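Local coordinates for protein aromatic-amino-acid:2-oxoglutarate transaminase (Candida albicans, PDB 6HND) that probably transfers amino groups between aromatic amino acids and 2-oxo acids, using pyridoxal 5'-phosphate as cofactor, at residues R149-N154 with N318-S323; L310-Y315 with G394-I399; K456-K461 with D511-F516. All coordinates share one frame; numbering follows the deposited sequence.

Overall arrangement
Interactions 1 and 2 are neighbours, with centres 13 Å apart, and both draw on helix 312-319: its end and the following loop meet helix 137-151 in interaction 1, while its start packs on helix 392-418 in interaction 2. Leu320 N probably bonds to Tyr315 O, tying the two together. Interaction 3 lies about 41 Å from each, centre to centre, in the C-terminal domain. All three are largely buried, but interaction 3 is farthest from the middle of the chain. Chemistry differs accordingly: a histidine beside a glutamate shared with the loop in interaction 1, mostly aliphatic and tyrosine packing in interaction 2, aromatic packing plus a charged pair in interaction 3.

Interaction 1 of 3, residues R149-N154 with N318-S323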
loop_
_atom_site.group_PDB
_atom_site.type_symbol
_atom_site.label_atom_id
_atom_site.label_comp_id
_atom_site.label_asym_id
_atom_site.label_seq_id
_atom_site.Cartn_x
_atom_site.Cartn_y
_atom_site.Cartn_z
ATOM N N ARG B 149 13.195 15.435 17.775
ATOM C CA ARG B 149 14.588 15.935 17.606
ATOM C C ARG B 149 14.641 17.043 16.530
ATOM O O ARG B 149 15.270 18.088 16.779
ATOM C CB ARG B 149 15.514 14.752 17.300
ATOM C CG ARG B 149 17.001 15.085 17.357
ATOM C CD ARG B 149 17.560 15.182 18.777
ATOM N NE ARG B 149 19.013 15.045 18.801
ATOM C CZ ARG B 149 19.882 16.011 19.115
ATOM N NH1 ARG B 149 19.471 17.229 19.426
ATOM N NH2 ARG B 149 21.178 15.755 19.100
ATOM N N THR B 150 14.000 16.845 15.375
ATOM C CA THR B 150 14.216 17.690 14.163
ATOM C C THR B 150 13.183 18.814 14.049
ATOM O O THR B 150 13.557 19.889 13.539
ATOM C CB THR B 150 14.227 16.847 12.875
ATOM O OG1 THR B 150 12.941 16.240 12.683
ATOM C CG2 THR B 150 15.319 15.799 12.921
ATOM N N HIS B 151 11.934 18.564 14.440
ATOM C CA HIS B 151 10.778 19.425 14.053
ATOM C C HIS B 151 9.629 19.326 15.064
ATOM O O HIS B 151 8.513 19.068 14.618
ATOM C CB HIS B 151 10.259 19.001 12.672
ATOM C CG HIS B 151 11.132 19.351 11.511
ATOM N ND1 HIS B 151 11.475 20.651 11.209
ATOM C CD2 HIS B 151 11.655 18.574 10.531
ATOM C CE1 HIS B 151 12.181 20.658 10.094
ATOM N NE2 HIS B 151 12.301 19.389 9.652
ATOM N N LYS B 152 9.897 19.506 16.359
ATOM C CA LYS B 152 8.921 19.292 17.467
ATOM C C LYS B 152 7.675 20.139 17.222
ATOM O O LYS B 152 7.764 21.357 17.114
ATOM C CB LYS B 152 9.561 19.649 18.814
ATOM C CG LYS B 152 8.793 19.196 20.048
ATOM C CD LYS B 152 9.375 19.763 21.329
ATOM C CE LYS B 152 8.374 20.592 22.109
ATOM N NZ LYS B 152 7.480 19.736 22.922
ATOM N N PRO B 153 6.467 19.541 17.114
ATOM C CA PRO B 153 5.235 20.326 17.058
ATOM C C PRO B 153 5.058 21.233 18.290
ATOM O O PRO B 153 5.498 20.885 19.369
ATOM C CB PRO B 153 4.140 19.254 16.990
ATOM C CG PRO B 153 4.832 18.040 16.407
ATOM C CD PRO B 153 6.214 18.098 17.016
ATOM N N ASN B 154 4.434 22.385 18.100
ATOM C CA ASN B 154 4.223 23.385 19.173
ATOM C C ASN B 154 2.903 23.096 19.885
ATOM O O ASN B 154 2.173 24.064 20.150
ATOM C CB ASN B 154 4.263 24.806 18.595
ATOM C CG ASN B 154 4.430 25.884 19.645
ATOM O OD1 ASN B 154 4.990 25.622 20.697
ATOM N ND2 ASN B 154 3.909 27.072 19.385
ATOM N N ASN B 318 20.981 25.727 13.093
ATOM C CA ASN B 318 21.303 26.818 12.143
ATOM C C ASN B 318 21.039 26.396 10.696
ATOM O O ASN B 318 20.797 27.304 9.897
ATOM C CB ASN B 318 22.725 27.319 12.387
ATOM C CG ASN B 318 22.900 27.770 13.828
ATOM O OD1 ASN B 318 22.197 28.667 14.283
ATOM N ND2 ASN B 318 23.779 27.113 14.569
ATOM N N HIS B 319 21.057 25.102 10.353
ATOM C CA HIS B 319 20.927 24.671 8.933
ATOM C C HIS B 319 19.469 24.320 8.617
ATOM O O HIS B 319 18.911 24.896 7.660
ATOM C CB HIS B 319 21.925 23.560 8.633
ATOM C CG HIS B 319 23.323 24.073 8.674
ATOM N ND1 HIS B 319 24.003 24.443 7.529
ATOM C CD2 HIS B 319 24.133 24.351 9.721
ATOM C CE1 HIS B 319 25.196 24.893 7.869
ATOM N NE2 HIS B 319 25.301 24.848 9.215
ATOM N N LEU B 320 18.882 23.438 9.415
ATOM C CA LEU B 320 17.499 22.929 9.236
ATOM C C LEU B 320 16.512 24.097 9.305
ATOM O O LEU B 320 16.535 24.812 10.267
ATOM C CB LEU B 320 17.236 21.880 10.318
ATOM C CG LEU B 320 16.230 20.797 9.945
ATOM C CD1 LEU B 320 16.696 20.047 8.698
ATOM C CD2 LEU B 320 16.015 19.842 11.115
ATOM N N THR B 321 15.686 24.309 8.294
ATOM C CA THR B 321 14.615 25.324 8.378
ATOM C C THR B 321 13.427 24.700 9.096
ATOM O O THR B 321 13.062 23.584 8.754
ATOM C CB THR B 321 14.214 25.866 7.010
ATOM O OG1 THR B 321 15.421 26.192 6.309
ATOM C CG2 THR B 321 13.265 27.035 7.165
ATOM N N PRO B 322 12.825 25.372 10.117
ATOM C CA PRO B 322 11.674 24.844 10.835
ATOM C C PRO B 322 10.500 24.410 9.957
ATOM O O PRO B 322 10.231 25.075 8.969
ATOM C CB PRO B 322 11.233 26.012 11.710
ATOM C CG PRO B 322 12.522 26.739 12.010
ATOM C CD PRO B 322 13.273 26.649 10.707
ATOM N N SER B 323 9.851 23.312 10.378
ATOM C CA SER B 323 8.576 22.777 9.849
ATOM C C SER B 323 7.431 23.684 10.299
ATOM O O SER B 323 7.514 24.256 11.408
ATOM C CB SER B 323 8.362 21.326 10.308
ATOM O OG SER B 323 7.018 20.879 10.107
#
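His151, on segment 149-154, pushes its imidazole into the bend of the loop that follows helix 312-319. Its CG lies beside the backbone N (chi1 -72°), which turns the ring toward Leu320 and Ser323. Leu320 CD2 sits over one face in a CH-pi contact, 4.3 Å from the ring centroid. The same methyl also meets Thr150, lying 3.5 Å from Thr150 O and 3.9 Å from Thr150 CB. Around the ring edge, His151 CE1 faces Thr321 O in the ring plane at 3.3 Å. Ser323 packs on the next part of the ring, its CB 3.3 Å from His151 ND1. Its hydroxyl, anti to the backbone N (chi1 166°), hydrogen-bonds Glu279 of strand 276-280, so the loop is tied to the central sheet of the large cofactor-binding domain. The side chain of Leu320 is about 10 Å from that of Tyr283, which binds pyridoxal 5'-phosphate. Glu326 OE2 accepts hydrogen bonds from both His151 ND1 and Ser323 N. That shared acceptor would restrain the ring's rotation and is consistent with a proton on ND1; the nearby carboxylate would also tend to favour a positively charged imidazole.

Interaction 2 of 3, residues L310-Y315 with G394-I399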
loop_
_atom_site.group_PDB
_atom_site.type_symbol
_atom_site.label_atom_id
_atom_site.label_comp_id
_atom_site.label_asym_id
_atom_site.label_seq_id
_atom_site.Cartn_x
_atom_site.Cartn_y
_atom_site.Cartn_z
ATOM N N LEU B 310 30.171 19.046 9.763
ATOM C CA LEU B 310 28.984 19.670 10.414
ATOM C C LEU B 310 28.506 18.751 11.555
ATOM O O LEU B 310 28.320 17.545 11.309
ATOM C CB LEU B 310 27.910 19.839 9.331
ATOM C CG LEU B 310 26.999 21.058 9.439
ATOM C CD1 LEU B 310 25.718 20.847 8.649
ATOM C CD2 LEU B 310 26.663 21.370 10.877
ATOM N N GLU B 311 28.353 19.272 12.775
ATOM C CA GLU B 311 27.917 18.485 13.968
ATOM C C GLU B 311 26.394 18.586 14.052
ATOM O O GLU B 311 25.851 19.548 13.498
ATOM C CB GLU B 311 28.563 19.008 15.263
ATOM C CG GLU B 311 30.092 18.969 15.270
ATOM C CD GLU B 311 30.707 17.575 15.240
ATOM O OE1 GLU B 311 30.587 16.864 16.256
ATOM O OE2 GLU B 311 31.298 17.191 14.197
ATOM N N ILE B 312 25.735 17.664 14.751
ATOM C CA ILE B 312 24.246 17.553 14.782
ATOM C C ILE B 312 23.632 18.848 15.337
ATOM O O ILE B 312 22.726 19.400 14.696
ATOM C CB ILE B 312 23.794 16.315 15.588
ATOM C CG1 ILE B 312 24.129 15.010 14.858
ATOM C CG2 ILE B 312 22.304 16.420 15.903
ATOM C CD1 ILE B 312 23.568 13.749 15.492
ATOM N N ASP B 313 24.075 19.298 16.506
ATOM C CA ASP B 313 23.488 20.466 17.225
ATOM C C ASP B 313 23.474 21.679 16.294
ATOM O O ASP B 313 22.435 22.393 16.239
ATOM C CB ASP B 313 24.237 20.753 18.536
ATOM C CG ASP B 313 23.959 19.731 19.642
ATOM O OD1 ASP B 313 22.898 19.021 19.566
ATOM O OD2 ASP B 313 24.806 19.637 20.587
ATOM N N ASP B 314 24.577 21.892 15.573
ATOM C CA ASP B 314 24.772 23.084 14.706
ATOM C C ASP B 314 23.818 22.928 13.508
ATOM O O ASP B 314 23.123 23.917 13.168
ATOM C CB ASP B 314 26.255 23.254 14.346
ATOM C CG ASP B 314 26.550 24.390 13.379
ATOM O OD1 ASP B 314 25.709 25.308 13.250
ATOM O OD2 ASP B 314 27.619 24.337 12.732
ATOM N N TYR B 315 23.747 21.714 12.934
ATOM C CA TYR B 315 22.800 21.349 11.852
ATOM C C TYR B 315 21.366 21.682 12.289
ATOM O O TYR B 315 20.674 22.479 11.630
ATOM C CB TYR B 315 22.936 19.869 11.508
ATOM C CG TYR B 315 21.870 19.334 10.582
ATOM C CD1 TYR B 315 21.760 19.786 9.275
ATOM C CD2 TYR B 315 20.981 18.371 11.017
ATOM C CE1 TYR B 315 20.802 19.288 8.412
ATOM C CE2 TYR B 315 20.041 17.833 10.155
ATOM C CZ TYR B 315 19.935 18.303 8.853
ATOM O OH TYR B 315 18.992 17.776 8.018
ATOM N N GLY B 394 22.311 8.807 15.172
ATOM C CA GLY B 394 23.097 8.015 14.209
ATOM C C GLY B 394 22.513 8.113 12.811
ATOM O O GLY B 394 23.283 8.154 11.847
ATOM N N TRP B 395 21.185 8.173 12.706
ATOM C CA TRP B 395 20.454 8.268 11.416
ATOM C C TRP B 395 20.676 9.674 10.856
ATOM O O TRP B 395 20.979 9.788 9.629
ATOM C CB TRP B 395 18.978 7.893 11.602
ATOM C CG TRP B 395 18.154 7.988 10.360
ATOM C CD1 TRP B 395 17.060 8.776 10.178
ATOM C CD2 TRP B 395 18.362 7.291 9.127
ATOM N NE1 TRP B 395 16.574 8.618 8.915
ATOM C CE2 TRP B 395 17.355 7.719 8.243
ATOM C CE3 TRP B 395 19.288 6.347 8.673
ATOM C CZ2 TRP B 395 17.251 7.232 6.937
ATOM C CZ3 TRP B 395 19.192 5.870 7.377
ATOM C CH2 TRP B 395 18.188 6.313 6.519
ATOM N N LEU B 396 20.621 10.694 11.715
ATOM C CA LEU B 396 21.006 12.085 11.346
ATOM C C LEU B 396 22.445 12.105 10.791
ATOM O O LEU B 396 22.675 12.795 9.791
ATOM C CB LEU B 396 20.859 13.009 12.565
ATOM C CG LEU B 396 19.423 13.420 12.904
ATOM C CD1 LEU B 396 19.355 14.097 14.270
ATOM C CD2 LEU B 396 18.833 14.334 11.820
ATOM N N GLU B 397 23.380 11.377 11.404
ATOM C CA GLU B 397 24.786 11.335 10.951
ATOM C C GLU B 397 24.828 10.723 9.544
ATOM O O GLU B 397 25.600 11.209 8.716
ATOM C CB GLU B 397 25.677 10.561 11.922
ATOM C CG GLU B 397 25.868 11.220 13.282
ATOM C CD GLU B 397 26.670 12.513 13.331
ATOM O OE1 GLU B 397 27.199 12.943 12.259
ATOM O OE2 GLU B 397 26.750 13.105 14.441
ATOM N N TRP B 398 24.019 9.707 9.256
ATOM C CA TRP B 398 23.886 9.169 7.875
ATOM C C TRP B 398 23.265 10.225 6.925
ATOM O O TRP B 398 23.728 10.360 5.780
ATOM C CB TRP B 398 23.100 7.855 7.880
ATOM C CG TRP B 398 22.738 7.411 6.502
ATOM C CD1 TRP B 398 21.586 7.695 5.831
ATOM C CD2 TRP B 398 23.558 6.656 5.596
ATOM N NE1 TRP B 398 21.630 7.163 4.574
ATOM C CE2 TRP B 398 22.819 6.501 4.408
ATOM C CE3 TRP B 398 24.812 6.050 5.693
ATOM C CZ2 TRP B 398 23.306 5.792 3.315
ATOM C CZ3 TRP B 398 25.282 5.331 4.621
ATOM C CH2 TRP B 398 24.553 5.229 3.439
ATOM N N ILE B 399 22.283 10.994 7.372
ATOM C CA ILE B 399 21.675 12.089 6.553
ATOM C C ILE B 399 22.747 13.148 6.250
ATOM O O ILE B 399 22.778 13.639 5.123
ATOM C CB ILE B 399 20.425 12.661 7.272
ATOM C CG1 ILE B 399 19.269 11.651 7.238
ATOM C CG2 ILE B 399 20.017 14.010 6.696
ATOM C CD1 ILE B 399 18.225 11.819 8.345
#
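Ile312, in the first turn of helix 312-319 just after the N-cap residue Glu311, points its CB at helix 392-418 and meets both Leu396 and Glu397 with its branches. From CB, the CG2 methyl goes to Leu396 CD1 at 4.1 Å. The other branch starts at CG1, which comes 3.3 Å from Glu397 OE2. With chi2 at -173° the chain stays extended, carrying CD1 on to Leu396 CB at 4.1 Å while still keeping it 3.4 Å from Glu397 OE2. Glu397 bends at its own chi2 (-68°), and the two side chains cross at about a right angle, with the carboxylate beside CG1 and CD1. Helix 392-418 is the long helix that in fold-type I aminotransferases runs from the large domain toward the small one; here Trp398, on another side of it, packs on Phe50 of the second subunit, and Leu396 also touches Phe146 and Thr150 of helix 137-151. One turn on from Ile312, Tyr315 brings its ring edge to the same leucine, CE2 lying 4.1 Å from Leu396 CD2. At the far end of that ring Tyr315 OH lies 4.1 Å from Ile399 CG2, and the hydroxyl is hydrogen-bonded to the backbone O of Tyr285.

Interaction 3 of 3, residues K456-K461 with D511-F516; sequences KLLLWK and DAVYEF
Leu458 sets its CB over one face of the Phe516 ring, the two side chains crossing at about a right angle, and beside this pair Lys461 reaches across to Glu515. The leucine CB stands over the middle of the ring, 4.0 Å from its centroid and 8° off the normal, a CH-pi contact. With CG anti to the backbone N (chi1 180°), Leu458 sends CD1 down to Phe516 CG at 3.6 Å and on toward Val513. Leu457 CB adds a contact to Phe516 CE1 at 4.1 Å. Segments 456-461 and 511-516, from helices 451-465 and 499-518, have axes that approach to 9.5 Å at 128°. They belong to the C-terminal small domain, an alpha/beta layer in which both helices lie against its antiparallel sheet: Leu458 touches Ile443 and Phe489, and Val513 touches Phe441. The polar atoms gather at Lys461, which is buried, while Glu515 is partly exposed. Lys461 NZ donates to Phe523 O, and the ammonium forms a cation-pi contact with the Phe523 ring. Glu515 OE2 is hydrogen-bonded to Tyr465 OH. Less certain are the partners of OE1, whose modelled place is doubtful: a salt bridge to Lys461 NZ and a bond from Asn519 ND2. Phe523 and Tyr465 thus probably restrain the two charged groups. Ala512 O takes the Phe516 N hydrogen bond at 3.0 Å, with Lys461 CG lying 3.7 Å from that oxygen. On the first helix Lys461 O accepts from Ser464 OG, while Trp460 NE1 bonds Asp26 of the second subunit.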
loop_
_atom_site.group_PDB
_atom_site.type_symbol
_atom_site.label_atom_id
_atom_site.label_comp_id
_atom_site.label_asym_id
_atom_site.label_seq_id
_atom_site.Cartn_x
_atom_site.Cartn_y
_atom_site.Cartn_z
ATOM N N LYS B 456 9.254 23.751 -26.135
ATOM C CA LYS B 456 9.072 22.385 -26.729
ATOM C C LYS B 456 10.137 22.145 -27.804
ATOM O O LYS B 456 10.726 21.069 -27.820
ATOM C CB LYS B 456 7.672 22.177 -27.310
ATOM C CG LYS B 456 6.573 22.010 -26.280
ATOM C CD LYS B 456 5.181 22.287 -26.830
ATOM C CE LYS B 456 4.116 22.271 -25.747
ATOM N NZ LYS B 456 2.809 22.740 -26.267
ATOM N N LEU B 457 10.391 23.142 -28.641
ATOM C CA LEU B 457 11.406 23.079 -29.716
ATOM C C LEU B 457 12.784 22.884 -29.076
ATOM O O LEU B 457 13.529 22.009 -29.548
ATOM C CB LEU B 457 11.316 24.374 -30.531
ATOM C CG LEU B 457 11.782 24.268 -31.980
ATOM C CD1 LEU B 457 11.039 23.157 -32.703
ATOM C CD2 LEU B 457 11.617 25.594 -32.698
ATOM N N LEU B 458 13.066 23.612 -27.984
ATOM C CA LEU B 458 14.348 23.522 -27.237
ATOM C C LEU B 458 14.465 22.134 -26.602
ATOM O O LEU B 458 15.589 21.577 -26.575
ATOM C CB LEU B 458 14.404 24.644 -26.196
ATOM C CG LEU B 458 15.654 24.698 -25.324
ATOM C CD1 LEU B 458 16.925 24.615 -26.158
ATOM C CD2 LEU B 458 15.659 25.964 -24.465
ATOM N N LEU B 459 13.349 21.565 -26.135
ATOM C CA LEU B 459 13.372 20.218 -25.508
ATOM C C LEU B 459 13.858 19.199 -26.553
ATOM O O LEU B 459 14.795 18.432 -26.238
ATOM C CB LEU B 459 11.989 19.852 -24.967
ATOM C CG LEU B 459 11.941 18.562 -24.139
ATOM C CD1 LEU B 459 12.829 18.662 -22.902
ATOM C CD2 LEU B 459 10.504 18.203 -23.748
ATOM N N TRP B 460 13.286 19.210 -27.765
ATOM C CA TRP B 460 13.750 18.325 -28.864
ATOM C C TRP B 460 15.270 18.479 -29.041
ATOM O O TRP B 460 15.942 17.451 -29.156
ATOM C CB TRP B 460 13.013 18.614 -30.169
ATOM C CG TRP B 460 11.599 18.145 -30.178
ATOM C CD1 TRP B 460 10.471 18.913 -30.253
ATOM C CD2 TRP B 460 11.164 16.779 -30.114
ATOM N NE1 TRP B 460 9.365 18.110 -30.253
ATOM C CE2 TRP B 460 9.757 16.800 -30.159
ATOM C CE3 TRP B 460 11.824 15.550 -30.021
ATOM C CZ2 TRP B 460 9.003 15.629 -30.107
ATOM C CZ3 TRP B 460 11.078 14.397 -29.959
ATOM C CH2 TRP B 460 9.687 14.438 -30.001
ATOM N N LYS B 461 15.792 19.712 -29.017
ATOM C CA LYS B 461 17.246 20.002 -29.164
ATOM C C LYS B 461 18.081 19.324 -28.057
ATOM O O LYS B 461 19.147 18.746 -28.368
ATOM C CB LYS B 461 17.487 21.513 -29.137
ATOM C CG LYS B 461 18.816 21.936 -29.731
ATOM C CD LYS B 461 19.038 21.340 -31.112
ATOM C CE LYS B 461 19.970 22.148 -31.968
ATOM N NZ LYS B 461 20.274 21.419 -33.214
ATOM N N ASP B 511 25.407 23.425 -24.272
ATOM C CA ASP B 511 25.746 23.323 -25.719
ATOM C C ASP B 511 24.446 23.366 -26.535
ATOM O O ASP B 511 24.353 24.128 -27.517
ATOM C CB ASP B 511 26.469 22.018 -26.057
ATOM C CG ASP B 511 27.927 21.877 -25.636
ATOM O OD1 ASP B 511 28.561 22.883 -25.212
ATOM O OD2 ASP B 511 28.424 20.727 -25.738
ATOM N N ALA B 512 23.460 22.563 -26.151
ATOM C CA ALA B 512 22.151 22.506 -26.838
ATOM C C ALA B 512 21.447 23.875 -26.783
ATOM O O ALA B 512 20.890 24.285 -27.806
ATOM C CB ALA B 512 21.315 21.418 -26.217
ATOM N N VAL B 513 21.462 24.572 -25.634
ATOM C CA VAL B 513 20.776 25.891 -25.496
ATOM C C VAL B 513 21.522 26.907 -26.359
ATOM O O VAL B 513 20.847 27.679 -27.090
ATOM C CB VAL B 513 20.634 26.390 -24.044
ATOM C CG1 VAL B 513 19.879 27.711 -24.028
ATOM C CG2 VAL B 513 19.938 25.394 -23.121
ATOM N N TYR B 514 22.853 26.906 -26.275
ATOM C CA TYR B 514 23.747 27.769 -27.084
ATOM C C TYR B 514 23.410 27.633 -28.573
ATOM O O TYR B 514 23.182 28.668 -29.223
ATOM C CB TYR B 514 25.226 27.429 -26.900
ATOM C CG TYR B 514 26.102 28.412 -27.637
ATOM C CD1 TYR B 514 26.278 29.690 -27.137
ATOM C CD2 TYR B 514 26.684 28.103 -28.860
ATOM C CE1 TYR B 514 27.035 30.630 -27.813
ATOM C CE2 TYR B 514 27.447 29.037 -29.552
ATOM C CZ TYR B 514 27.621 30.310 -29.027
ATOM O OH TYR B 514 28.349 31.277 -29.662
ATOM N N GLU B 515 23.382 26.406 -29.100
ATOM C CA GLU B 515 23.091 26.190 -30.536
ATOM C C GLU B 515 21.695 26.725 -30.814
ATOM O O GLU B 515 21.508 27.391 -31.843
ATOM C CB GLU B 515 23.201 24.727 -30.957
ATOM C CG GLU B 515 23.373 24.551 -32.470
ATOM C CD GLU B 515 22.828 23.241 -33.035
ATOM O OE1 GLU B 515 21.812 23.285 -33.795
ATOM O OE2 GLU B 515 23.398 22.168 -32.705
ATOM N N PHE B 516 20.745 26.471 -29.922
ATOM C CA PHE B 516 19.319 26.808 -30.166
ATOM C C PHE B 516 19.204 28.327 -30.315
ATOM O O PHE B 516 18.538 28.787 -31.280
ATOM C CB PHE B 516 18.432 26.211 -29.074
ATOM C CG PHE B 516 16.999 26.663 -29.106
ATOM C CD1 PHE B 516 16.093 26.081 -29.971
ATOM C CD2 PHE B 516 16.548 27.621 -28.227
ATOM C CE1 PHE B 516 14.770 26.486 -29.992
ATOM C CE2 PHE B 516 15.227 28.026 -28.242
ATOM C CZ PHE B 516 14.339 27.465 -29.129
#